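Long-range contacts in inorganic polyphosphate/ATP-glucomannokinase (Arthrobacter sp., PDB 1WOQ), which probably phosphorylates glucose and mannose, with inorganic polyphosphate or ATP as the phosphoryl donor: residues 82-91 / 97-107; 169-179 / 204-213. One frame throughout, in Å; residues are numbered along the deposited sequence.

Overall arrangement
The two contacts follow one another along the chain, contact 1 closing before contact 2 opens, and they lie in different halves of a two-lobed kinase of the actin-like ATPase clan. Contact 1 continues from strand 78-82 of one five-stranded sheet and runs into helix 106-114; contact 2 sets the loop and hairpin around 173-178 against helix 195-213, which covers strands 143-149 and 217-221 of the other five-stranded sheet. Their centres are about 24 Å apart and their nearest atoms about 7 Å, without touching. Both reach the bound glucose, through Pro83 and Gly84 in contact 1 and His171 in contact 2, so the sugar sits between the lobes.

Contact 1. Residues 82-91 / 97-107; sequences FPGIIQHGVV and VDKSWLNTDID. With BGC (beta-D-glucopyranose), chain C.
Phe82 directs the edge of its ring at the indole of Trp101 in an edge-to-face pair, the planes 56° apart. Its CE1 stands over the centre of the indole face, 3.5 Å from Trp101 CD2. The ring arrives there because CG lies trans to the backbone N (chi1 -175°), and other apolar groups gather round it: Ile106 CD1 is 3.6 Å from Phe82 CD1, and Val97 CG2 approaches CZ. Val97 splits its two methyls, the second, CG1, resting 3.7 Å from Pro83 CG. Pro83 CD and Val91 CG2 lie over opposite faces of the Phe82 ring, each nearer the rim than the centre, and Val91 CG2 also touches Ile106 CG2.

Beside this apolar cluster the backbones join. Val91 N donates to Thr104 O at 2.9 Å, and Asn103 N returns a bond to Val91 O at 2.8 Å, so both polar backbone atoms of Val91 are used. Strands 86-87 and 90-91 form a small beta-hairpin closed by a type I' turn from Gln87 to Val90, and a single beta bridge between Val90 and Asp105 ties it to the chain entering helix 106-114. At the turn, where Gly89 has a positive phi (72°), Gly89 O accepts from Asp107 N at 3.3 Å. The Asp107 carboxylate packs against this glycine, with Asp107 CG 3.4 Å from Gly89 CA.

Farther out, Asp105 N-caps the helix by accepting from Ala108 N through OD1, and a water links that oxygen to His88 O. Asp107 OD1 accepts from Val120 N, tying the helix start to strand 118-122, while Trp101 NE1 is held by Ala49 O. On the sugar side, Pro83 and Gly84 lie against O3 of the glucose.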
loop_
_atom_site.group_PDB
_atom_site.type_symbol
_atom_site.label_atom_id
_atom_site.label_comp_id
_atom_site.label_asym_id
_atom_site.label_seq_id
_atom_site.Cartn_x
_atom_site.Cartn_y
_atom_site.Cartn_z
ATOM N N PHE A 82 -3.137 -5.651 -2.557
ATOM C CA PHE A 82 -4.187 -5.411 -3.533
ATOM C C PHE A 82 -4.868 -4.107 -3.149
ATOM O O PHE A 82 -5.159 -3.882 -1.977
ATOM C CB PHE A 82 -5.207 -6.545 -3.524
ATOM C CG PHE A 82 -6.244 -6.413 -4.593
ATOM C CD1 PHE A 82 -5.999 -6.888 -5.875
ATOM C CD2 PHE A 82 -7.440 -5.752 -4.336
ATOM C CE1 PHE A 82 -6.934 -6.704 -6.890
ATOM C CE2 PHE A 82 -8.379 -5.564 -5.345
ATOM C CZ PHE A 82 -8.124 -6.040 -6.621
ATOM N N PRO A 83 -5.145 -3.237 -4.133
ATOM C CA PRO A 83 -5.787 -1.951 -3.861
ATOM C C PRO A 83 -7.285 -2.005 -3.575
ATOM O O PRO A 83 -8.079 -1.426 -4.307
ATOM C CB PRO A 83 -5.466 -1.149 -5.116
ATOM C CG PRO A 83 -5.583 -2.187 -6.181
ATOM C CD PRO A 83 -4.859 -3.385 -5.574
ATOM N N GLY A 84 -7.661 -2.692 -2.503
ATOM C CA GLY A 84 -9.064 -2.776 -2.142
ATOM C C GLY A 84 -9.262 -3.417 -0.781
ATOM O O GLY A 84 -8.303 -3.864 -0.152
ATOM N N ILE A 85 -10.507 -3.451 -0.317
ATOM C CA ILE A 85 -10.828 -4.063 0.966
ATOM C C ILE A 85 -10.623 -5.573 0.839
ATOM O O ILE A 85 -11.129 -6.195 -0.099
ATOM C CB ILE A 85 -12.304 -3.806 1.355
ATOM C CG1 ILE A 85 -12.548 -2.306 1.529
ATOM C CG2 ILE A 85 -12.648 -4.560 2.633
ATOM C CD1 ILE A 85 -14.029 -1.943 1.682
ATOM N N ILE A 86 -9.876 -6.154 1.773
ATOM C CA ILE A 86 -9.627 -7.594 1.768
ATOM C C ILE A 86 -10.138 -8.210 3.070
ATOM O O ILE A 86 -9.660 -7.872 4.154
ATOM C CB ILE A 86 -8.117 -7.921 1.649
ATOM C CG1 ILE A 86 -7.531 -7.309 0.368
ATOM C CG2 ILE A 86 -7.911 -9.437 1.675
ATOM C CD1 ILE A 86 -8.145 -7.815 -0.926
ATOM N N GLN A 87 -11.113 -9.107 2.959
ATOM C CA GLN A 87 -11.674 -9.781 4.128
ATOM C C GLN A 87 -11.622 -11.289 3.896
ATOM O O GLN A 87 -12.229 -11.803 2.955
ATOM C CB GLN A 87 -13.125 -9.344 4.362
ATOM C CG GLN A 87 -13.305 -7.842 4.608
ATOM C CD GLN A 87 -14.753 -7.460 4.925
ATOM O OE1 GLN A 87 -15.084 -6.282 5.045
ATOM N NE2 GLN A 87 -15.615 -8.461 5.068
ATOM N N HIS A 88 -10.889 -11.990 4.753
ATOM C CA HIS A 88 -10.748 -13.436 4.633
ATOM C C HIS A 88 -10.351 -13.822 3.210
ATOM O O HIS A 88 -10.930 -14.737 2.617
ATOM C CB HIS A 88 -12.057 -14.133 5.016
ATOM C CG HIS A 88 -12.427 -13.967 6.457
ATOM N ND1 HIS A 88 -13.501 -13.209 6.869
ATOM C CD2 HIS A 88 -11.845 -14.442 7.584
ATOM C CE1 HIS A 88 -13.564 -13.222 8.189
ATOM N NE2 HIS A 88 -12.571 -13.961 8.647
ATOM N N GLY A 89 -9.375 -13.097 2.668
ATOM C CA GLY A 89 -8.874 -13.367 1.329
ATOM C C GLY A 89 -9.770 -13.005 0.157
ATOM O O GLY A 89 -9.450 -13.330 -0.987
ATOM N N VAL A 90 -10.879 -12.323 0.427
ATOM C CA VAL A 90 -11.812 -11.945 -0.626
ATOM C C VAL A 90 -11.818 -10.438 -0.863
ATOM O O VAL A 90 -11.797 -9.650 0.081
ATOM C CB VAL A 90 -13.241 -12.425 -0.277
ATOM C CG1 VAL A 90 -14.225 -11.998 -1.361
ATOM C CG2 VAL A 90 -13.244 -13.946 -0.134
ATOM N N VAL A 91 -11.839 -10.041 -2.132
ATOM C CA VAL A 91 -11.839 -8.622 -2.492
ATOM C C VAL A 91 -13.241 -8.025 -2.362
ATOM O O VAL A 91 -14.193 -8.526 -2.964
ATOM C CB VAL A 91 -11.332 -8.426 -3.941
ATOM C CG1 VAL A 91 -11.444 -6.960 -4.347
ATOM C CG2 VAL A 91 -9.878 -8.896 -4.050
ATOM N N VAL A 97 -9.639 -0.657 -10.227
ATOM C CA VAL A 97 -9.261 -1.882 -10.920
ATOM C C VAL A 97 -10.523 -2.496 -11.522
ATOM O O VAL A 97 -11.637 -2.089 -11.184
ATOM C CB VAL A 97 -8.593 -2.899 -9.964
ATOM C CG1 VAL A 97 -7.298 -2.316 -9.413
ATOM C CG2 VAL A 97 -9.532 -3.255 -8.833
ATOM N N ASP A 98 -10.353 -3.470 -12.412
ATOM C CA ASP A 98 -11.500 -4.109 -13.057
ATOM C C ASP A 98 -12.512 -4.610 -12.032
ATOM O O ASP A 98 -12.154 -5.296 -11.072
ATOM C CB ASP A 98 -11.041 -5.279 -13.926
ATOM C CG ASP A 98 -12.103 -5.713 -14.914
ATOM O OD1 ASP A 98 -12.275 -5.020 -15.938
ATOM O OD2 ASP A 98 -12.776 -6.730 -14.660
ATOM N N LYS A 99 -13.782 -4.288 -12.248
ATOM C CA LYS A 99 -14.826 -4.693 -11.321
ATOM C C LYS A 99 -15.018 -6.202 -11.180
ATOM O O LYS A 99 -15.700 -6.656 -10.264
ATOM C CB LYS A 99 -16.140 -4.010 -11.700
ATOM C CG LYS A 99 -16.035 -2.489 -11.640
ATOM C CD LYS A 99 -15.590 -2.030 -10.250
ATOM C CE LYS A 99 -15.216 -0.556 -10.231
ATOM N NZ LYS A 99 -13.987 -0.284 -11.033
ATOM N N SER A 100 -14.406 -6.980 -12.071
ATOM C CA SER A 100 -14.516 -8.433 -11.987
ATOM C C SER A 100 -13.796 -8.918 -10.731
ATOM O O SER A 100 -13.937 -10.068 -10.325
ATOM C CB SER A 100 -13.905 -9.097 -13.228
ATOM O OG SER A 100 -12.519 -8.817 -13.338
ATOM N N TRP A 101 -13.026 -8.025 -10.115
ATOM C CA TRP A 101 -12.303 -8.362 -8.899
ATOM C C TRP A 101 -13.249 -8.491 -7.713
ATOM O O TRP A 101 -12.983 -9.239 -6.775
ATOM C CB TRP A 101 -11.244 -7.299 -8.594
ATOM C CG TRP A 101 -9.954 -7.528 -9.305
ATOM C CD1 TRP A 101 -9.439 -6.793 -10.331
ATOM C CD2 TRP A 101 -9.008 -8.568 -9.037
ATOM N NE1 TRP A 101 -8.223 -7.310 -10.717
ATOM C CE2 TRP A 101 -7.937 -8.400 -9.940
ATOM C CE3 TRP A 101 -8.962 -9.627 -8.119
ATOM C CZ2 TRP A 101 -6.826 -9.253 -9.953
ATOM C CZ3 TRP A 101 -7.858 -10.476 -8.133
ATOM C CH2 TRP A 101 -6.807 -10.282 -9.043
ATOM N N LEU A 102 -14.361 -7.762 -7.763
ATOM C CA LEU A 102 -15.330 -7.801 -6.678
ATOM C C LEU A 102 -15.782 -9.222 -6.357
ATOM O O LEU A 102 -16.149 -9.989 -7.252
ATOM C CB LEU A 102 -16.544 -6.932 -7.017
ATOM C CG LEU A 102 -16.274 -5.427 -7.112
ATOM C CD1 LEU A 102 -17.560 -4.696 -7.473
ATOM C CD2 LEU A 102 -15.734 -4.919 -5.779
ATOM N N ASN A 103 -15.740 -9.557 -5.072
ATOM C CA ASN A 103 -16.138 -10.870 -4.571
ATOM C C ASN A 103 -15.221 -12.009 -5.016
ATOM O O ASN A 103 -15.574 -13.182 -4.911
ATOM C CB ASN A 103 -17.580 -11.178 -4.981
ATOM C CG ASN A 103 -18.388 -11.776 -3.847
ATOM O OD1 ASN A 103 -19.562 -12.111 -4.016
ATOM N ND2 ASN A 103 -17.763 -11.909 -2.681
ATOM N N THR A 104 -14.041 -11.660 -5.511
ATOM C CA THR A 104 -13.079 -12.665 -5.942
ATOM C C THR A 104 -12.227 -13.126 -4.763
ATOM O O THR A 104 -11.700 -12.304 -4.011
ATOM C CB THR A 104 -12.136 -12.107 -7.035
ATOM O OG1 THR A 104 -12.870 -11.916 -8.247
ATOM C CG2 THR A 104 -10.974 -13.068 -7.291
ATOM N N ASP A 105 -12.111 -14.440 -4.587
ATOM C CA ASP A 105 -11.281 -14.980 -3.515
ATOM C C ASP A 105 -9.868 -14.921 -4.087
ATOM O O ASP A 105 -9.410 -15.867 -4.737
ATOM C CB ASP A 105 -11.654 -16.433 -3.215
ATOM C CG ASP A 105 -10.959 -16.973 -1.976
ATOM O OD1 ASP A 105 -9.837 -16.511 -1.653
ATOM O OD2 ASP A 105 -11.529 -17.877 -1.327
ATOM N N ILE A 106 -9.187 -13.803 -3.864
ATOM C CA ILE A 106 -7.842 -13.622 -4.389
ATOM C C ILE A 106 -6.808 -14.542 -3.733
ATOM O O ILE A 106 -5.845 -14.957 -4.384
ATOM C CB ILE A 106 -7.417 -12.121 -4.311
ATOM C CG1 ILE A 106 -6.075 -11.919 -5.020
ATOM C CG2 ILE A 106 -7.381 -11.648 -2.864
ATOM C CD1 ILE A 106 -5.713 -10.443 -5.230
ATOM N N ASP A 107 -7.002 -14.885 -2.461
ATOM C CA ASP A 107 -6.069 -15.792 -1.794
ATOM C C ASP A 107 -6.102 -17.142 -2.500
ATOM O O ASP A 107 -5.056 -17.717 -2.802
ATOM C CB ASP A 107 -6.441 -15.978 -0.318
ATOM C CG ASP A 107 -5.895 -14.873 0.562
ATOM O OD1 ASP A 107 -5.506 -13.817 0.019
ATOM O OD2 ASP A 107 -5.858 -15.056 1.797
HETATM C C2 BGC C . -8.641 1.963 -2.815
HETATM C C3 BGC C . -7.800 1.522 -1.610
HETATM C C4 BGC C . -6.305 1.624 -1.947
HETATM C C5 BGC C . -5.984 3.039 -2.450
HETATM C C6 BGC C . -4.543 3.218 -2.888
HETATM C C1 BGC C . -8.210 3.369 -3.241
HETATM O O1 BGC C . -8.925 3.782 -4.353
HETATM O O2 BGC C . -10.017 1.961 -2.471
HETATM O O3 BGC C . -8.127 0.189 -1.247
HETATM O O4 BGC C . -5.528 1.339 -0.789
HETATM O O5 BGC C . -6.820 3.361 -3.584
HETATM O O6 BGC C . -4.164 2.235 -3.839
HETATM O O HOH W 1 -9.590 -17.125 0.924
#

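Contact 2. Residues 169-179 / 204-213; sequences LGHLEIDGHDA and RYFSHVEFLF. With BGC (beta-D-glucopyranose), chain C.
Tyr205 pushes its ring out from helix 195-213 into a hollow walled by Leu169, Leu172, Ile174 and Ala179. At the bottom its hydroxyl donates to Leu169 O at 2.8 Å, approaching from above the carbonyl plane and not along a lone-pair direction. With chi1 at -178° the ring swings away from the backbone N and points its hydroxyl at the 169-170 turn. Ile174 CD1 comes to 3.3 Å from Tyr205 CD1, the two side chains crossing nearly at right angles, and Ala179 CB sits 3.7 Å from Tyr205 CE1.

In the other direction Leu172 is the bump. Its CD1 drops between Val209 CG2, at 3.7 Å, and Leu212 CD1, which it meets tip to tip. Val209 CG2 also lies over one face of the Tyr205 ring, toward the rim, joining the two interlocked groups. The 173-174/177-178 beta-hairpin, closed by a type I' turn, packs against helix 195-213, which itself lies on strands 143-149 and 217-221, with Tyr205 touching Ile147.

At the hairpin tip, Ile174 slides past both His208 and Arg204, its CG2 lying over a face of the guanidinium 3.5 Å from NH1. The same NH1 forms a salt bridge with Asp175 OD1 at 3.1 Å, meeting it at the guanidinium edge, with the carboxylate plane turned 53° from the guanidinium.

Away from the helix, His171 turns its ring edge, through NE2, to the glucose. NE2 donates to O2 of the sugar at 2.8 Å and also to O1 at 3.2 Å, while ND1 donates in the ring plane to the syn lone pair of Asp178 OD2, which fixes the turn of the imidazole.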
loop_
_atom_site.group_PDB
_atom_site.type_symbol
_atom_site.label_atom_id
_atom_site.label_comp_id
_atom_site.label_asym_id
_atom_site.label_seq_id
_atom_site.Cartn_x
_atom_site.Cartn_y
_atom_site.Cartn_z
ATOM N N LEU A 169 -10.036 5.630 3.997
ATOM C CA LEU A 169 -10.133 7.083 4.102
ATOM C C LEU A 169 -9.972 7.828 2.785
ATOM O O LEU A 169 -10.246 9.028 2.711
ATOM C CB LEU A 169 -9.114 7.598 5.125
ATOM C CG LEU A 169 -9.580 7.735 6.581
ATOM C CD1 LEU A 169 -10.667 6.735 6.913
ATOM C CD2 LEU A 169 -8.384 7.583 7.507
ATOM N N GLY A 170 -9.526 7.126 1.748
ATOM C CA GLY A 170 -9.382 7.759 0.453
ATOM C C GLY A 170 -10.762 7.954 -0.144
ATOM O O GLY A 170 -10.924 8.655 -1.144
ATOM N N HIS A 171 -11.766 7.347 0.486
ATOM C CA HIS A 171 -13.131 7.450 -0.002
ATOM C C HIS A 171 -14.066 8.242 0.893
ATOM O O HIS A 171 -15.290 8.135 0.795
ATOM C CB HIS A 171 -13.677 6.051 -0.306
ATOM C CG HIS A 171 -12.965 5.389 -1.445
ATOM N ND1 HIS A 171 -12.957 5.924 -2.717
ATOM C CD2 HIS A 171 -12.156 4.305 -1.487
ATOM C CE1 HIS A 171 -12.169 5.199 -3.491
ATOM N NE2 HIS A 171 -11.669 4.211 -2.770
ATOM N N LEU A 172 -13.475 9.034 1.778
ATOM C CA LEU A 172 -14.254 9.922 2.618
ATOM C C LEU A 172 -14.801 10.915 1.603
ATOM O O LEU A 172 -14.167 11.160 0.576
ATOM C CB LEU A 172 -13.349 10.692 3.581
ATOM C CG LEU A 172 -12.748 9.988 4.793
ATOM C CD1 LEU A 172 -11.653 10.864 5.406
ATOM C CD2 LEU A 172 -13.849 9.716 5.810
ATOM N N GLU A 173 -15.975 11.471 1.866
ATOM C CA GLU A 173 -16.514 12.473 0.964
ATOM C C GLU A 173 -16.038 13.803 1.517
ATOM O O GLU A 173 -16.095 14.031 2.724
ATOM C CB GLU A 173 -18.038 12.441 0.955
ATOM C CG GLU A 173 -18.647 13.562 0.137
ATOM C CD GLU A 173 -20.150 13.593 0.238
ATOM O OE1 GLU A 173 -20.698 14.688 0.490
ATOM O OE2 GLU A 173 -20.777 12.524 0.065
ATOM N N ILE A 174 -15.542 14.673 0.646
ATOM C CA ILE A 174 -15.070 15.978 1.079
ATOM C C ILE A 174 -15.471 17.009 0.038
ATOM O O ILE A 174 -15.149 16.875 -1.144
ATOM C CB ILE A 174 -13.539 15.996 1.262
ATOM C CG1 ILE A 174 -13.140 15.014 2.371
ATOM C CG2 ILE A 174 -13.072 17.396 1.624
ATOM C CD1 ILE A 174 -11.658 14.944 2.629
ATOM N N ASP A 175 -16.196 18.025 0.493
ATOM C CA ASP A 175 -16.679 19.089 -0.376
ATOM C C ASP A 175 -17.431 18.569 -1.603
ATOM O O ASP A 175 -17.188 18.996 -2.734
ATOM C CB ASP A 175 -15.518 20.004 -0.776
ATOM C CG ASP A 175 -14.924 20.732 0.420
ATOM O OD1 ASP A 175 -15.710 21.148 1.298
ATOM O OD2 ASP A 175 -13.689 20.894 0.490
ATOM N N GLY A 176 -18.341 17.629 -1.357
ATOM C CA GLY A 176 -19.170 17.073 -2.414
ATOM C C GLY A 176 -18.572 16.005 -3.311
ATOM O O GLY A 176 -19.238 15.540 -4.236
ATOM N N HIS A 177 -17.334 15.600 -3.048
ATOM C CA HIS A 177 -16.689 14.587 -3.875
ATOM C C HIS A 177 -15.961 13.505 -3.108
ATOM O O HIS A 177 -15.523 13.713 -1.984
ATOM C CB HIS A 177 -15.662 15.225 -4.811
ATOM C CG HIS A 177 -16.264 15.978 -5.950
ATOM N ND1 HIS A 177 -16.350 17.353 -5.968
ATOM C CD2 HIS A 177 -16.818 15.548 -7.107
ATOM C CE1 HIS A 177 -16.931 17.738 -7.089
ATOM N NE2 HIS A 177 -17.225 16.662 -7.797
ATOM N N ASP A 178 -15.825 12.347 -3.744
ATOM C CA ASP A 178 -15.071 11.252 -3.160
ATOM C C ASP A 178 -13.676 11.879 -3.077
ATOM O O ASP A 178 -13.165 12.381 -4.075
ATOM C CB ASP A 178 -15.099 10.055 -4.112
ATOM C CG ASP A 178 -14.129 8.973 -3.714
ATOM O OD1 ASP A 178 -12.924 9.127 -3.997
ATOM O OD2 ASP A 178 -14.572 7.974 -3.115
ATOM N N ALA A 179 -13.076 11.869 -1.890
ATOM C CA ALA A 179 -11.773 12.500 -1.680
ATOM C C ALA A 179 -10.706 12.257 -2.742
ATOM O O ALA A 179 -10.098 13.205 -3.234
ATOM C CB ALA A 179 -11.224 12.120 -0.308
ATOM N N ARG A 204 -7.222 20.791 3.192
ATOM C CA ARG A 204 -8.612 20.446 3.464
ATOM C C ARG A 204 -8.738 18.991 3.890
ATOM O O ARG A 204 -9.404 18.685 4.884
ATOM C CB ARG A 204 -9.476 20.682 2.222
ATOM C CG ARG A 204 -10.961 20.399 2.437
ATOM C CD ARG A 204 -11.538 21.334 3.491
ATOM N NE ARG A 204 -12.053 20.625 4.658
ATOM C CZ ARG A 204 -13.244 20.035 4.718
ATOM N NH1 ARG A 204 -14.061 20.066 3.677
ATOM N NH2 ARG A 204 -13.617 19.414 5.828
ATOM N N TYR A 205 -8.105 18.096 3.138
ATOM C CA TYR A 205 -8.169 16.665 3.439
ATOM C C TYR A 205 -7.579 16.323 4.803
ATOM O O TYR A 205 -8.246 15.708 5.642
ATOM C CB TYR A 205 -7.439 15.852 2.363
ATOM C CG TYR A 205 -7.519 14.355 2.590
ATOM C CD1 TYR A 205 -8.654 13.634 2.216
ATOM C CD2 TYR A 205 -6.483 13.668 3.224
ATOM C CE1 TYR A 205 -8.756 12.260 2.471
ATOM C CE2 TYR A 205 -6.576 12.302 3.484
ATOM C CZ TYR A 205 -7.716 11.605 3.107
ATOM O OH TYR A 205 -7.821 10.255 3.381
ATOM N N PHE A 206 -6.330 16.717 5.034
ATOM C CA PHE A 206 -5.690 16.407 6.302
ATOM C C PHE A 206 -6.321 17.088 7.509
ATOM O O PHE A 206 -6.388 16.491 8.582
ATOM C CB PHE A 206 -4.189 16.707 6.242
ATOM C CG PHE A 206 -3.415 15.703 5.437
ATOM C CD1 PHE A 206 -3.067 15.966 4.118
ATOM C CD2 PHE A 206 -3.068 14.472 5.990
ATOM C CE1 PHE A 206 -2.384 15.017 3.358
ATOM C CE2 PHE A 206 -2.386 13.517 5.240
ATOM C CZ PHE A 206 -2.044 13.791 3.920
ATOM N N SER A 207 -6.794 18.321 7.349
ATOM C CA SER A 207 -7.426 18.993 8.480
ATOM C C SER A 207 -8.750 18.297 8.801
ATOM O O SER A 207 -9.148 18.208 9.961
ATOM C CB SER A 207 -7.648 20.487 8.184
ATOM O OG SER A 207 -8.550 20.684 7.119
ATOM N N HIS A 208 -9.432 17.790 7.778
ATOM C CA HIS A 208 -10.690 17.088 8.009
ATOM C C HIS A 208 -10.420 15.775 8.740
ATOM O O HIS A 208 -11.077 15.464 9.732
ATOM C CB HIS A 208 -11.406 16.787 6.690
ATOM C CG HIS A 208 -12.696 16.045 6.866
ATOM N ND1 HIS A 208 -12.944 14.827 6.271
ATOM C CD2 HIS A 208 -13.806 16.348 7.579
ATOM C CE1 HIS A 208 -14.152 14.411 6.610
ATOM N NE2 HIS A 208 -14.696 15.316 7.403
ATOM N N VAL A 209 -9.446 15.012 8.253
ATOM C CA VAL A 209 -9.105 13.730 8.868
ATOM C C VAL A 209 -8.568 13.953 10.286
ATOM O O VAL A 209 -8.781 13.140 11.185
ATOM C CB VAL A 209 -8.061 12.977 8.011
ATOM C CG1 VAL A 209 -7.627 11.691 8.708
ATOM C CG2 VAL A 209 -8.665 12.649 6.641
ATOM N N GLU A 210 -7.876 15.071 10.471
ATOM C CA GLU A 210 -7.323 15.437 11.768
ATOM C C GLU A 210 -8.472 15.635 12.755
ATOM O O GLU A 210 -8.393 15.219 13.917
ATOM C CB GLU A 210 -6.506 16.722 11.606
ATOM C CG GLU A 210 -6.083 17.404 12.876
ATOM C CD GLU A 210 -5.117 18.531 12.591
ATOM O OE1 GLU A 210 -3.916 18.245 12.409
ATOM O OE2 GLU A 210 -5.562 19.695 12.525
ATOM N N PHE A 211 -9.549 16.261 12.290
ATOM C CA PHE A 211 -10.708 16.481 13.151
ATOM C C PHE A 211 -11.401 15.148 13.435
ATOM O O PHE A 211 -11.889 14.910 14.540
ATOM C CB PHE A 211 -11.699 17.445 12.491
ATOM C CG PHE A 211 -12.902 17.755 13.344
ATOM C CD1 PHE A 211 -13.988 16.890 13.382
ATOM C CD2 PHE A 211 -12.927 18.895 14.140
ATOM C CE1 PHE A 211 -15.086 17.152 14.205
ATOM C CE2 PHE A 211 -14.019 19.167 14.966
ATOM C CZ PHE A 211 -15.100 18.291 14.997
ATOM N N LEU A 212 -11.430 14.275 12.436
ATOM C CA LEU A 212 -12.071 12.977 12.598
ATOM C C LEU A 212 -11.373 12.041 13.586
ATOM O O LEU A 212 -12.041 11.304 14.311
ATOM C CB LEU A 212 -12.178 12.261 11.241
ATOM C CG LEU A 212 -13.108 12.854 10.181
ATOM C CD1 LEU A 212 -13.018 12.034 8.894
ATOM C CD2 LEU A 212 -14.543 12.857 10.708
ATOM N N PHE A 213 -10.043 12.078 13.641
ATOM C CA PHE A 213 -9.319 11.145 14.503
ATOM C C PHE A 213 -8.236 11.656 15.450
ATOM O O PHE A 213 -7.663 10.860 16.194
ATOM C CB PHE A 213 -8.712 10.042 13.629
ATOM C CG PHE A 213 -9.729 9.145 13.000
ATOM C CD1 PHE A 213 -10.447 8.245 13.779
ATOM C CD2 PHE A 213 -9.999 9.227 11.640
ATOM C CE1 PHE A 213 -11.430 7.438 13.211
ATOM C CE2 PHE A 213 -10.981 8.423 11.062
ATOM C CZ PHE A 213 -11.695 7.530 11.853
HETATM C C2 BGC C . -8.641 1.963 -2.815
HETATM C C3 BGC C . -7.800 1.522 -1.610
HETATM C C4 BGC C . -6.305 1.624 -1.947
HETATM C C5 BGC C . -5.984 3.039 -2.450
HETATM C C6 BGC C . -4.543 3.218 -2.888
HETATM C C1 BGC C . -8.210 3.369 -3.241
HETATM O O1 BGC C . -8.925 3.782 -4.353
HETATM O O2 BGC C . -10.017 1.961 -2.471
HETATM O O3 BGC C . -8.127 0.189 -1.247
HETATM O O4 BGC C . -5.528 1.339 -0.789
HETATM O O5 BGC C . -6.820 3.361 -3.584
HETATM O O6 BGC C . -4.164 2.235 -3.839
#